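Local coordinates for putative HMP/thiamine permease protein YkoE (Bacillus subtilis, PDB 5EDL), which is the substrate-binding membrane component of an energy-coupling factor transporter that probably takes up thiamine and/or hydroxymethylpyrimidine, at residues L23-G28 against G79-P84; V30-G33 against A39-P42; A99-T104 against M115-G120; Y109-L114 against L161-S166. All blocks are in the same frame, centred on the assembly; numbering follows the deposited sequence.

The four contacts fall into two pairs. Contacts 1 and 2 share helix 4-35 and both touch the bound thiamine, contact 1 at its pyrimidine and contact 2 at its thiazolium, each supplying a pocket residue (Thr25 and Tyr40). Their centres are 12 Å apart, and they join where Gly28 O packs against Tyr40 CD2 (3.7 Å). Contacts 3 and 4 share helix 111-132, with centres 11 Å apart; Phe101 CZ meets Leu114 CD2 at 4.0 Å. Both are packing between membrane helices, contact 3 also touching a bound lipid. Centre to centre, each member of the first pair lies about 25 Å from each of the second. Contact 1 lies across the chain's centre from contacts 3 and 4.

Contact 1 of 4, residues L23-G28 against G79-P84; sequences LFTHFG and GNPSGP. With VIB (3-(4-amino-2-methyl-pyrimidin-5-ylmethyl)-5-(2-hydroxy-ethyl)-4-methyl-thiazol-3-ium), chain B.
Thr25, on helix 4-35, meets Asn80 and Pro81 in the loop between helices 63-77 and 85-103, beside the bound thiamine. That loop leaves its helix through a Schellman motif at Gly79 and runs on as a type I turn from Asn80 to Gly83. Van der Waals packing makes up the direct contact. The threonine splits its branches: CG2, anti to the backbone N, goes to the loop, while OG1, beside that N, serves Glu75 and the ligand. Thr25 CG2 reaches Asn80 ND2 at 3.5 Å, and the two side chains cross at about a right angle. The same methyl lies 4.2 Å from Pro81 CD, while His26 CE1 approaches Pro81 CG obliquely at 4.3 Å.

Polar groups connect the two sides indirectly. Glu75 OE2 is hydrogen-bonded to both Thr25 OG1 and Asn80 ND2, bridging helix and loop; Thr25 OG1 is also bonded to the carbonyl of Tyr21. On the ligand side, Thr25 OG1 lies 3.1 Å from C6A of the thiamine pyrimidine. Asn80 OD1 is held within the turn: it accepts from Ser82 N (2.9 Å), which closes an Asx turn, and from Ser82 OG (2.7 Å), the two donors arriving from opposite faces of the amide plane.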
loop_
_atom_site.group_PDB
_atom_site.type_symbol
_atom_site.label_atom_id
_atom_site.label_comp_id
_atom_site.label_asym_id
_atom_site.label_seq_id
_atom_site.Cartn_x
_atom_site.Cartn_y
_atom_site.Cartn_z
ATOM N N LEU A 23 6.411 9.219 9.642
ATOM C CA LEU A 23 7.308 8.666 10.649
ATOM C C LEU A 23 8.389 7.806 9.993
ATOM O O LEU A 23 9.580 7.960 10.275
ATOM C CB LEU A 23 6.518 7.844 11.675
ATOM C CG LEU A 23 7.304 6.865 12.550
ATOM C CD1 LEU A 23 8.378 7.581 13.349
ATOM C CD2 LEU A 23 6.362 6.105 13.492
ATOM N N PHE A 24 7.969 6.918 9.096
ATOM C CA PHE A 24 8.913 6.046 8.399
ATOM C C PHE A 24 9.812 6.807 7.443
ATOM O O PHE A 24 10.959 6.421 7.228
ATOM C CB PHE A 24 8.169 4.938 7.655
ATOM C CG PHE A 24 7.860 3.758 8.520
ATOM C CD1 PHE A 24 8.738 2.691 8.592
ATOM C CD2 PHE A 24 6.715 3.726 9.286
ATOM C CE1 PHE A 24 8.471 1.613 9.401
ATOM C CE2 PHE A 24 6.441 2.643 10.089
ATOM C CZ PHE A 24 7.332 1.589 10.151
ATOM N N THR A 25 9.303 7.895 6.881
ATOM C CA THR A 25 10.139 8.739 6.040
ATOM C C THR A 25 11.294 9.327 6.854
ATOM O O THR A 25 12.445 9.354 6.395
ATOM C CB THR A 25 9.327 9.862 5.392
ATOM O OG1 THR A 25 8.565 9.308 4.319
ATOM C CG2 THR A 25 10.248 10.959 4.846
ATOM N N HIS A 26 10.987 9.783 8.063
ATOM C CA HIS A 26 12.026 10.323 8.939
ATOM C C HIS A 26 13.094 9.254 9.240
ATOM O O HIS A 26 14.285 9.523 9.113
ATOM C CB HIS A 26 11.403 10.871 10.224
ATOM C CG HIS A 26 10.869 12.264 10.079
ATOM N ND1 HIS A 26 11.678 13.343 9.795
ATOM C CD2 HIS A 26 9.607 12.752 10.168
ATOM C CE1 HIS A 26 10.939 14.437 9.716
ATOM N NE2 HIS A 26 9.680 14.106 9.938
ATOM N N PHE A 27 12.654 8.045 9.603
ATOM C CA PHE A 27 13.545 6.876 9.740
ATOM C C PHE A 27 14.415 6.645 8.506
ATOM O O PHE A 27 15.621 6.415 8.606
ATOM C CB PHE A 27 12.744 5.587 9.979
ATOM C CG PHE A 27 12.036 5.526 11.300
ATOM C CD1 PHE A 27 12.383 6.369 12.340
ATOM C CD2 PHE A 27 11.019 4.599 11.504
ATOM C CE1 PHE A 27 11.721 6.300 13.563
ATOM C CE2 PHE A 27 10.354 4.523 12.722
ATOM C CZ PHE A 27 10.706 5.377 13.752
ATOM N N GLY A 28 13.777 6.664 7.342
ATOM C CA GLY A 28 14.461 6.410 6.094
ATOM C C GLY A 28 15.554 7.414 5.797
ATOM O O GLY A 28 16.618 7.039 5.308
ATOM N N GLY A 79 4.479 17.764 6.527
ATOM C CA GLY A 79 5.847 18.246 6.570
ATOM C C GLY A 79 6.931 17.332 6.030
ATOM O O GLY A 79 8.083 17.445 6.445
ATOM N N ASN A 80 6.587 16.442 5.107
ATOM C CA ASN A 80 7.610 15.653 4.416
ATOM C C ASN A 80 8.706 16.583 3.897
ATOM O O ASN A 80 8.420 17.515 3.155
ATOM C CB ASN A 80 7.010 14.847 3.262
ATOM C CG ASN A 80 8.036 13.955 2.569
ATOM O OD1 ASN A 80 8.857 14.426 1.778
ATOM N ND2 ASN A 80 7.992 12.667 2.863
ATOM N N PRO A 81 9.960 16.344 4.307
ATOM C CA PRO A 81 11.084 17.248 4.013
ATOM C C PRO A 81 11.372 17.399 2.513
ATOM O O PRO A 81 11.961 18.403 2.095
ATOM C CB PRO A 81 12.277 16.584 4.726
ATOM C CG PRO A 81 11.673 15.598 5.676
ATOM C CD PRO A 81 10.385 15.156 5.063
ATOM N N SER A 82 10.962 16.421 1.715
ATOM C CA SER A 82 11.192 16.485 0.276
ATOM C C SER A 82 10.096 17.275 -0.435
ATOM O O SER A 82 10.114 17.414 -1.655
ATOM C CB SER A 82 11.293 15.074 -0.315
ATOM O OG SER A 82 10.014 14.543 -0.617
ATOM N N GLY A 83 9.135 17.786 0.327
ATOM C CA GLY A 83 8.040 18.541 -0.254
ATOM C C GLY A 83 7.158 17.745 -1.205
ATOM O O GLY A 83 6.948 16.541 -1.016
ATOM N N PRO A 84 6.655 18.414 -2.257
ATOM C CA PRO A 84 5.675 17.840 -3.187
ATOM C C PRO A 84 6.165 16.666 -4.035
ATOM O O PRO A 84 5.304 15.969 -4.601
ATOM C CB PRO A 84 5.310 19.021 -4.092
ATOM C CG PRO A 84 6.489 19.950 -4.011
ATOM C CD PRO A 84 7.036 19.792 -2.621
HETATM C CM2 VIB B . 4.048 8.145 0.085
HETATM N N4A VIB B . 8.267 6.002 -1.162
HETATM C CM4 VIB B . 12.628 6.424 0.876
HETATM O O1 VIB B . 13.498 5.863 -2.847
HETATM C C7 VIB B . 13.948 7.189 -3.044
HETATM C C6 VIB B . 14.041 7.858 -1.694
HETATM C C2 VIB B . 10.293 8.922 -0.987
HETATM S S1 VIB B . 11.582 9.056 -1.865
HETATM C C5 VIB B . 12.620 8.103 -1.219
HETATM C C4 VIB B . 12.011 7.445 -0.088
HETATM N N3 VIB B . 10.540 7.973 0.060
HETATM C C7A VIB B . 9.676 7.518 1.144
HETATM C C4A VIB B . 7.534 6.909 -0.307
HETATM N N3A VIB B . 6.225 7.104 -0.483
HETATM C C2A VIB B . 5.555 7.962 0.334
HETATM N N1A VIB B . 6.217 8.609 1.345
HETATM C C6A VIB B . 7.547 8.421 1.541
HETATM C C5A VIB B . 8.201 7.554 0.703
#

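Contact 2 of 4, residues V30-G33 against A39-P42; sequences VLAG and AYEP. With VIB (3-(4-amino-2-methyl-pyrimidin-5-ylmethyl)-5-(2-hydroxy-ethyl)-4-methyl-thiazol-3-ium), chain B.
At the thiazolium end of the thiamine pocket, the Tyr40 ring meets Ala32 of helix 4-35 at its edge and the ligand over one face. Ala32 CB sits near the ring plane, 3.9 Å from Tyr40 CE2. On the face, methyl CM4 of thiamine stands 3.8 Å above the plane, over the ring centre, in a CH-pi contact. Because that methyl is attached to a cationic heterocycle, its hydrogens are probably somewhat positive, which would suit the electron-rich tyrosine face. The side chain reaches this place with CG lying between the backbone N and the carbonyl carbon (chi1 57°), and this carries the ring from the loop to the C4 methyl of the thiazolium.

The loop concerned joins the first two helices of the membrane bundle and folds back on the end of helix 4-35. Leu31 and Ala39 mark the closest backbone approach, with CA atoms 5.7 Å apart. Leu31 CB meets Ala39 CB at 3.9 Å, and Ala39 CB also lies 3.8 Å from Leu31 O. Farther along the leucine, Leu31 CD1 reaches the backbone at Ala39 O (3.7 Å), so Leu31 packs along the start of the segment and Ala32 takes the aromatic ring.

At the far end of the ring, Tyr40 OH is hydrogen-bonded to the hydroxyl of Tyr135, another residue of the pocket, and lies 3.4 Å from the thiamine hydroxyl O1. Next in sequence, Glu41 OE1 forms a salt bridge with Arg150, and Glu41 OE2 is hydrogen-bonded to the same Tyr135 hydroxyl.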
loop_
_atom_site.group_PDB
_atom_site.type_symbol
_atom_site.label_atom_id
_atom_site.label_comp_id
_atom_site.label_asym_id
_atom_site.label_seq_id
_atom_site.Cartn_x
_atom_site.Cartn_y
_atom_site.Cartn_z
ATOM N N VAL A 30 17.259 9.147 8.055
ATOM C CA VAL A 30 18.344 8.908 8.986
ATOM C C VAL A 30 19.144 7.689 8.533
ATOM O O VAL A 30 20.379 7.710 8.524
ATOM C CB VAL A 30 17.830 8.716 10.434
ATOM C CG1 VAL A 30 18.966 8.291 11.338
ATOM C CG2 VAL A 30 17.199 10.014 10.949
ATOM N N LEU A 31 18.430 6.646 8.117
ATOM C CA LEU A 31 19.053 5.425 7.631
ATOM C C LEU A 31 19.908 5.669 6.379
ATOM O O LEU A 31 21.053 5.241 6.326
ATOM C CB LEU A 31 17.982 4.356 7.347
ATOM C CG LEU A 31 17.423 3.638 8.584
ATOM C CD1 LEU A 31 16.226 2.757 8.242
ATOM C CD2 LEU A 31 18.523 2.818 9.280
ATOM N N ALA A 32 19.340 6.347 5.383
ATOM C CA ALA A 32 20.060 6.713 4.158
ATOM C C ALA A 32 21.341 7.492 4.455
ATOM O O ALA A 32 22.405 7.205 3.890
ATOM C CB ALA A 32 19.164 7.533 3.249
ATOM N N GLY A 33 21.218 8.491 5.323
ATOM C CA GLY A 33 22.357 9.289 5.741
ATOM C C GLY A 33 23.461 8.453 6.367
ATOM O O GLY A 33 24.646 8.675 6.108
ATOM N N ALA A 39 19.785 0.874 3.018
ATOM C CA ALA A 39 19.333 0.759 4.404
ATOM C C ALA A 39 17.819 0.970 4.594
ATOM O O ALA A 39 17.248 0.426 5.537
ATOM C CB ALA A 39 20.101 1.733 5.291
ATOM N N TYR A 40 17.159 1.745 3.733
ATOM C CA TYR A 40 15.702 1.870 3.885
ATOM C C TYR A 40 14.913 0.908 3.001
ATOM O O TYR A 40 13.684 0.870 3.063
ATOM C CB TYR A 40 15.227 3.308 3.630
ATOM C CG TYR A 40 15.582 3.896 2.278
ATOM C CD1 TYR A 40 15.153 3.299 1.091
ATOM C CD2 TYR A 40 16.295 5.076 2.195
ATOM C CE1 TYR A 40 15.466 3.850 -0.144
ATOM C CE2 TYR A 40 16.616 5.634 0.975
ATOM C CZ TYR A 40 16.201 5.025 -0.190
ATOM O OH TYR A 40 16.537 5.598 -1.390
ATOM N N GLU A 41 15.598 0.118 2.187
ATOM C CA GLU A 41 14.873 -0.777 1.289
ATOM C C GLU A 41 14.008 -1.821 2.037
ATOM O O GLU A 41 12.889 -2.098 1.620
ATOM C CB GLU A 41 15.845 -1.462 0.325
ATOM C CG GLU A 41 16.493 -0.493 -0.678
ATOM C CD GLU A 41 15.502 0.087 -1.699
ATOM O OE1 GLU A 41 14.301 -0.266 -1.662
ATOM O OE2 GLU A 41 15.932 0.885 -2.558
ATOM N N PRO A 42 14.511 -2.385 3.146
ATOM C CA PRO A 42 13.704 -3.368 3.885
ATOM C C PRO A 42 12.350 -2.845 4.377
ATOM O O PRO A 42 11.411 -3.640 4.501
ATOM C CB PRO A 42 14.607 -3.723 5.075
ATOM C CG PRO A 42 15.982 -3.582 4.521
ATOM C CD PRO A 42 15.885 -2.320 3.670
HETATM C CM2 VIB B . 4.048 8.145 0.085
HETATM N N4A VIB B . 8.267 6.002 -1.162
HETATM C CM4 VIB B . 12.628 6.424 0.876
HETATM O O1 VIB B . 13.498 5.863 -2.847
HETATM C C7 VIB B . 13.948 7.189 -3.044
HETATM C C6 VIB B . 14.041 7.858 -1.694
HETATM C C2 VIB B . 10.293 8.922 -0.987
HETATM S S1 VIB B . 11.582 9.056 -1.865
HETATM C C5 VIB B . 12.620 8.103 -1.219
HETATM C C4 VIB B . 12.011 7.445 -0.088
HETATM N N3 VIB B . 10.540 7.973 0.060
HETATM C C7A VIB B . 9.676 7.518 1.144
HETATM C C4A VIB B . 7.534 6.909 -0.307
HETATM N N3A VIB B . 6.225 7.104 -0.483
HETATM C C2A VIB B . 5.555 7.962 0.334
HETATM N N1A VIB B . 6.217 8.609 1.345
HETATM C C6A VIB B . 7.547 8.421 1.541
HETATM C C5A VIB B . 8.201 7.554 0.703
#

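Contact 3 of 4, residues A99-T104 against M115-G120; sequences AVFLAT and MLAGMG. With MPG ([(Z)-octadec-9-enyl] (2R)-2,3-bis(oxidanyl)propanoate), chain C.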
loop_
_atom_site.group_PDB
_atom_site.type_symbol
_atom_site.label_atom_id
_atom_site.label_comp_id
_atom_site.label_asym_id
_atom_site.label_seq_id
_atom_site.Cartn_x
_atom_site.Cartn_y
_atom_site.Cartn_z
ATOM N N ALA A 99 -2.330 -1.041 -11.264
ATOM C CA ALA A 99 -2.141 -1.816 -12.491
ATOM C C ALA A 99 -2.395 -3.319 -12.261
ATOM O O ALA A 99 -2.894 -4.014 -13.138
ATOM C CB ALA A 99 -0.734 -1.589 -13.051
ATOM N N VAL A 100 -2.041 -3.808 -11.082
ATOM C CA VAL A 100 -2.239 -5.223 -10.754
ATOM C C VAL A 100 -3.736 -5.522 -10.530
ATOM O O VAL A 100 -4.231 -6.590 -10.906
ATOM C CB VAL A 100 -1.404 -5.618 -9.512
ATOM C CG1 VAL A 100 -1.894 -6.932 -8.897
ATOM C CG2 VAL A 100 0.079 -5.697 -9.875
ATOM N N PHE A 101 -4.462 -4.577 -9.931
ATOM C CA PHE A 101 -5.904 -4.785 -9.738
ATOM C C PHE A 101 -6.617 -4.605 -11.063
ATOM O O PHE A 101 -7.566 -5.323 -11.350
ATOM C CB PHE A 101 -6.460 -3.851 -8.653
ATOM C CG PHE A 101 -5.917 -4.155 -7.286
ATOM C CD1 PHE A 101 -6.291 -5.321 -6.627
ATOM C CD2 PHE A 101 -5.003 -3.312 -6.674
ATOM C CE1 PHE A 101 -5.782 -5.627 -5.382
ATOM C CE2 PHE A 101 -4.493 -3.609 -5.419
ATOM C CZ PHE A 101 -4.873 -4.769 -4.776
ATOM N N LEU A 102 -6.136 -3.676 -11.890
ATOM C CA LEU A 102 -6.629 -3.563 -13.257
ATOM C C LEU A 102 -6.442 -4.889 -14.002
ATOM O O LEU A 102 -7.373 -5.400 -14.633
ATOM C CB LEU A 102 -5.919 -2.420 -14.000
ATOM C CG LEU A 102 -6.012 -2.353 -15.533
ATOM C CD1 LEU A 102 -7.451 -2.154 -16.007
ATOM C CD2 LEU A 102 -5.107 -1.255 -16.090
ATOM N N ALA A 103 -5.243 -5.452 -13.910
ATOM C CA ALA A 103 -4.911 -6.664 -14.648
ATOM C C ALA A 103 -5.825 -7.840 -14.256
ATOM O O ALA A 103 -6.070 -8.740 -15.058
ATOM C CB ALA A 103 -3.461 -7.028 -14.424
ATOM N N THR A 104 -6.309 -7.827 -13.019
ATOM C CA THR A 104 -7.169 -8.900 -12.518
ATOM C C THR A 104 -8.623 -8.421 -12.389
ATOM O O THR A 104 -9.421 -9.013 -11.658
ATOM C CB THR A 104 -6.660 -9.428 -11.155
ATOM O OG1 THR A 104 -6.535 -8.341 -10.233
ATOM C CG2 THR A 104 -5.294 -10.122 -11.309
ATOM N N MET A 115 0.089 -9.266 -2.792
ATOM C CA MET A 115 1.548 -9.204 -2.783
ATOM C C MET A 115 2.088 -8.674 -4.110
ATOM O O MET A 115 2.976 -7.817 -4.113
ATOM C CB MET A 115 2.146 -10.571 -2.460
ATOM C CG MET A 115 1.978 -10.980 -0.995
ATOM S SD MET A 115 2.817 -12.544 -0.665
ATOM C CE MET A 115 2.715 -12.617 1.118
ATOM N N LEU A 116 1.532 -9.157 -5.224
ATOM C CA LEU A 116 1.849 -8.619 -6.544
ATOM C C LEU A 116 1.590 -7.115 -6.638
ATOM O O LEU A 116 2.333 -6.393 -7.278
ATOM C CB LEU A 116 1.025 -9.322 -7.617
ATOM C CG LEU A 116 1.710 -9.958 -8.815
ATOM C CD1 LEU A 116 3.084 -10.519 -8.473
ATOM C CD2 LEU A 116 0.796 -11.051 -9.375
ATOM N N ALA A 117 0.495 -6.673 -6.045
ATOM C CA ALA A 117 0.141 -5.263 -6.055
ATOM C C ALA A 117 1.227 -4.450 -5.329
ATOM O O ALA A 117 1.684 -3.424 -5.835
ATOM C CB ALA A 117 -1.232 -5.060 -5.407
ATOM N N GLY A 118 1.629 -4.928 -4.149
ATOM C CA GLY A 118 2.765 -4.376 -3.429
ATOM C C GLY A 118 4.006 -4.299 -4.310
ATOM O O GLY A 118 4.667 -3.256 -4.373
ATOM N N MET A 119 4.310 -5.396 -5.004
ATOM C CA MET A 119 5.471 -5.457 -5.897
ATOM C C MET A 119 5.345 -4.510 -7.092
ATOM O O MET A 119 6.354 -4.009 -7.603
ATOM C CB MET A 119 5.680 -6.891 -6.383
ATOM C CG MET A 119 6.126 -7.830 -5.263
ATOM S SD MET A 119 6.007 -9.595 -5.646
ATOM C CE MET A 119 7.048 -9.673 -7.099
ATOM N N GLY A 120 4.113 -4.271 -7.536
ATOM C CA GLY A 120 3.861 -3.302 -8.590
ATOM C C GLY A 120 4.314 -1.919 -8.146
ATOM O O GLY A 120 4.939 -1.179 -8.908
HETATM C C2 MPG C . 0.004 1.155 -15.617
HETATM C C3 MPG C . -1.397 0.586 -15.659
HETATM C C4 MPG C . -2.215 1.171 -14.528
HETATM C C5 MPG C . -2.586 2.594 -14.870
HETATM C C6 MPG C . -4.079 2.775 -14.742
HETATM C C7 MPG C . -4.446 2.793 -13.279
HETATM C C8 MPG C . -5.805 3.433 -13.104
HETATM C C9 MPG C . -6.872 2.386 -13.332
HETATM C C10 MPG C . -8.177 2.617 -13.064
HETATM C C11 MPG C . -8.673 3.938 -12.520
HETATM C C12 MPG C . -9.804 4.417 -13.405
HETATM C C13 MPG C . -11.001 3.493 -13.278
HETATM C C14 MPG C . -11.183 2.639 -14.516
HETATM C C15 MPG C . -12.655 2.399 -14.770
HETATM C C16 MPG C . -12.893 0.933 -15.052
HETATM C C17 MPG C . -14.376 0.658 -15.126
HETATM C C18 MPG C . -14.622 -0.788 -14.756
HETATM O O1 MPG C . 1.797 -0.268 -16.273
HETATM C C1 MPG C . 0.807 0.601 -16.773
#
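Val100 carries the contact between helices 85-103 and 111-132, pointing from the first into the backbone of the second. Its CB lies 3.8 Å from Ala117 CA, which brings the helix surfaces close at this point; the CA atoms of Val100 and Ala117 are only 5.3 Å apart. From CB the side chain forks. CG1, anti to the backbone N (chi1 163°), lies 3.7 Å from Ala117 N and touches Leu116 CB at 4.0 Å. CG2 rests 3.5 Å from Leu116 O, a carbonyl already bonded within its helix to Gly120 N. The two methyls thus lie alongside the Leu116-Ala117 peptide, CG1 by its N and CG2 by its O.

One residue on, Phe101 brings its ring against Ala117 CB, CE2 at 3.6 Å and CZ only slightly farther. The small Ala117 and the side-chain-less Gly120 are consistent with this close approach: the axes of segments 99-103 and 115-120 come within 9.0 Å and pack at a steep angle of 136°, nearer antiparallel than parallel. Ala99, in turn, touches a bound lipid, its CB 3.5 Å from C3 of the octadecenyl chain. With methyl groups, a phenyl ring and hydrogen-bonded backbone as its components, the interface depends on shape and apolar packing, as suits helices embedded in lipid.

Contact 4 of 4, residues Y109-L114 against L161-S166; sequences YSLPVL and LGKAVS
Leu114 and Lys163 meet through flexible aliphatic chains, and no ring or amide lies in the contact itself; the nearby flat group is the peptide carbonyl of Gly162, one residue before the lysine. Its two faces are both used: Ser166 OG and Ser166 N reach Gly162 O from opposite sides of the carbonyl plane, at 2.8 Å and 3.1 Å. The hydroxyl bond is tilted 29° from that plane. Ser166 thereby doubles the usual helical bond and turns its polar group back onto its own helix.

Across the interface, Lys163 points toward helix 111-132 and is gripped along its methylenes. Leu114 CD1 approaches near the root of the chain, 3.6 Å from Lys163 CB, and remains beside it as far as Lys163 CD, at 4.0 Å. Leu111 CD1 meets that same CD, also at 4.0 Å. Both leucines cross the lysine at about a right angle, so their methyl ends rather than their lengths touch it. The lysine is extended from CA to CE and bends at its last torsion (chi4 -64°), taking NZ to a salt bridge with Asp167, one turn further along helix 140-170. Charge is therefore paired within one helix while the hydrocarbon part of the lysine serves the interface between two.

Tyr56 of helix 49-58 packs on both Leu114 and Lys163, adding a third helix. The leucines occupy the first turn of helix 111-132, just after the N-cap position at Ser110, and the whole is side-chain packing between neighbouring members of the alpha-helical membrane bundle of an S component.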
loop_
_atom_site.group_PDB
_atom_site.type_symbol
_atom_site.label_atom_id
_atom_site.label_comp_id
_atom_site.label_asym_id
_atom_site.label_seq_id
_atom_site.Cartn_x
_atom_site.Cartn_y
_atom_site.Cartn_z
ATOM N N TYR A 109 -8.679 -10.760 -4.875
ATOM C CA TYR A 109 -8.086 -10.176 -3.678
ATOM C C TYR A 109 -7.414 -11.218 -2.788
ATOM O O TYR A 109 -7.193 -10.985 -1.605
ATOM C CB TYR A 109 -9.156 -9.373 -2.924
ATOM C CG TYR A 109 -9.653 -8.242 -3.791
ATOM C CD1 TYR A 109 -8.957 -7.044 -3.864
ATOM C CD2 TYR A 109 -10.768 -8.401 -4.605
ATOM C CE1 TYR A 109 -9.377 -6.026 -4.680
ATOM C CE2 TYR A 109 -11.194 -7.389 -5.439
ATOM C CZ TYR A 109 -10.499 -6.196 -5.465
ATOM O OH TYR A 109 -10.909 -5.172 -6.285
ATOM N N SER A 110 -7.039 -12.345 -3.389
ATOM C CA SER A 110 -6.237 -13.346 -2.700
ATOM C C SER A 110 -4.853 -12.757 -2.358
ATOM O O SER A 110 -4.415 -11.775 -2.962
ATOM C CB SER A 110 -6.090 -14.613 -3.555
ATOM O OG SER A 110 -5.216 -14.384 -4.653
ATOM N N LEU A 111 -4.181 -13.362 -1.384
ATOM C CA LEU A 111 -2.904 -12.854 -0.892
ATOM C C LEU A 111 -1.847 -12.672 -1.992
ATOM O O LEU A 111 -1.158 -11.658 -2.014
ATOM C CB LEU A 111 -2.348 -13.770 0.195
ATOM C CG LEU A 111 -1.013 -13.318 0.801
ATOM C CD1 LEU A 111 -1.149 -11.932 1.414
ATOM C CD2 LEU A 111 -0.524 -14.335 1.850
ATOM N N PRO A 112 -1.711 -13.656 -2.892
ATOM C CA PRO A 112 -0.753 -13.521 -3.997
ATOM C C PRO A 112 -1.016 -12.279 -4.855
ATOM O O PRO A 112 -0.054 -11.653 -5.308
ATOM C CB PRO A 112 -0.973 -14.800 -4.810
ATOM C CG PRO A 112 -1.538 -15.781 -3.821
ATOM C CD PRO A 112 -2.395 -14.964 -2.910
ATOM N N VAL A 113 -2.284 -11.928 -5.067
ATOM C CA VAL A 113 -2.596 -10.726 -5.826
ATOM C C VAL A 113 -2.256 -9.460 -5.019
ATOM O O VAL A 113 -1.734 -8.502 -5.575
ATOM C CB VAL A 113 -4.067 -10.689 -6.272
ATOM C CG1 VAL A 113 -4.375 -9.345 -6.947
ATOM C CG2 VAL A 113 -4.367 -11.872 -7.228
ATOM N N LEU A 114 -2.535 -9.470 -3.715
ATOM C CA LEU A 114 -2.164 -8.346 -2.855
ATOM C C LEU A 114 -0.640 -8.157 -2.855
ATOM O O LEU A 114 -0.137 -7.030 -2.923
ATOM C CB LEU A 114 -2.673 -8.561 -1.425
ATOM C CG LEU A 114 -4.188 -8.776 -1.262
ATOM C CD1 LEU A 114 -4.555 -8.827 0.216
ATOM C CD2 LEU A 114 -4.981 -7.690 -1.977
ATOM N N LEU A 161 1.063 -7.537 5.193
ATOM C CA LEU A 161 0.742 -6.703 6.343
ATOM C C LEU A 161 -0.543 -5.900 6.106
ATOM O O LEU A 161 -1.310 -5.666 7.031
ATOM C CB LEU A 161 1.901 -5.755 6.667
ATOM C CG LEU A 161 1.665 -4.890 7.909
ATOM C CD1 LEU A 161 1.468 -5.784 9.145
ATOM C CD2 LEU A 161 2.789 -3.869 8.125
ATOM N N GLY A 162 -0.762 -5.493 4.862
ATOM C CA GLY A 162 -1.968 -4.780 4.487
ATOM C C GLY A 162 -3.205 -5.652 4.650
ATOM O O GLY A 162 -4.235 -5.191 5.125
ATOM N N LYS A 163 -3.092 -6.920 4.264
ATOM C CA LYS A 163 -4.195 -7.853 4.453
ATOM C C LYS A 163 -4.465 -8.077 5.944
ATOM O O LYS A 163 -5.617 -8.074 6.371
ATOM C CB LYS A 163 -3.914 -9.192 3.764
ATOM C CG LYS A 163 -4.996 -10.252 4.005
ATOM C CD LYS A 163 -4.740 -11.534 3.197
ATOM C CE LYS A 163 -5.948 -12.491 3.240
ATOM N NZ LYS A 163 -6.219 -12.989 4.604
ATOM N N ALA A 164 -3.399 -8.261 6.719
ATOM C CA ALA A 164 -3.517 -8.461 8.161
ATOM C C ALA A 164 -4.190 -7.280 8.870
ATOM O O ALA A 164 -5.072 -7.466 9.701
ATOM C CB ALA A 164 -2.146 -8.720 8.771
ATOM N N VAL A 165 -3.753 -6.068 8.557
ATOM C CA VAL A 165 -4.376 -4.887 9.126
ATOM C C VAL A 165 -5.873 -4.819 8.769
ATOM O O VAL A 165 -6.722 -4.576 9.628
ATOM C CB VAL A 165 -3.675 -3.608 8.637
ATOM C CG1 VAL A 165 -4.465 -2.371 9.070
ATOM C CG2 VAL A 165 -2.220 -3.573 9.148
ATOM N N SER A 166 -6.173 -5.034 7.492
ATOM C CA SER A 166 -7.540 -4.958 6.976
ATOM C C SER A 166 -8.442 -5.981 7.648
ATOM O O SER A 166 -9.546 -5.649 8.085
ATOM C CB SER A 166 -7.553 -5.173 5.459
ATOM O OG SER A 166 -6.785 -4.178 4.799
#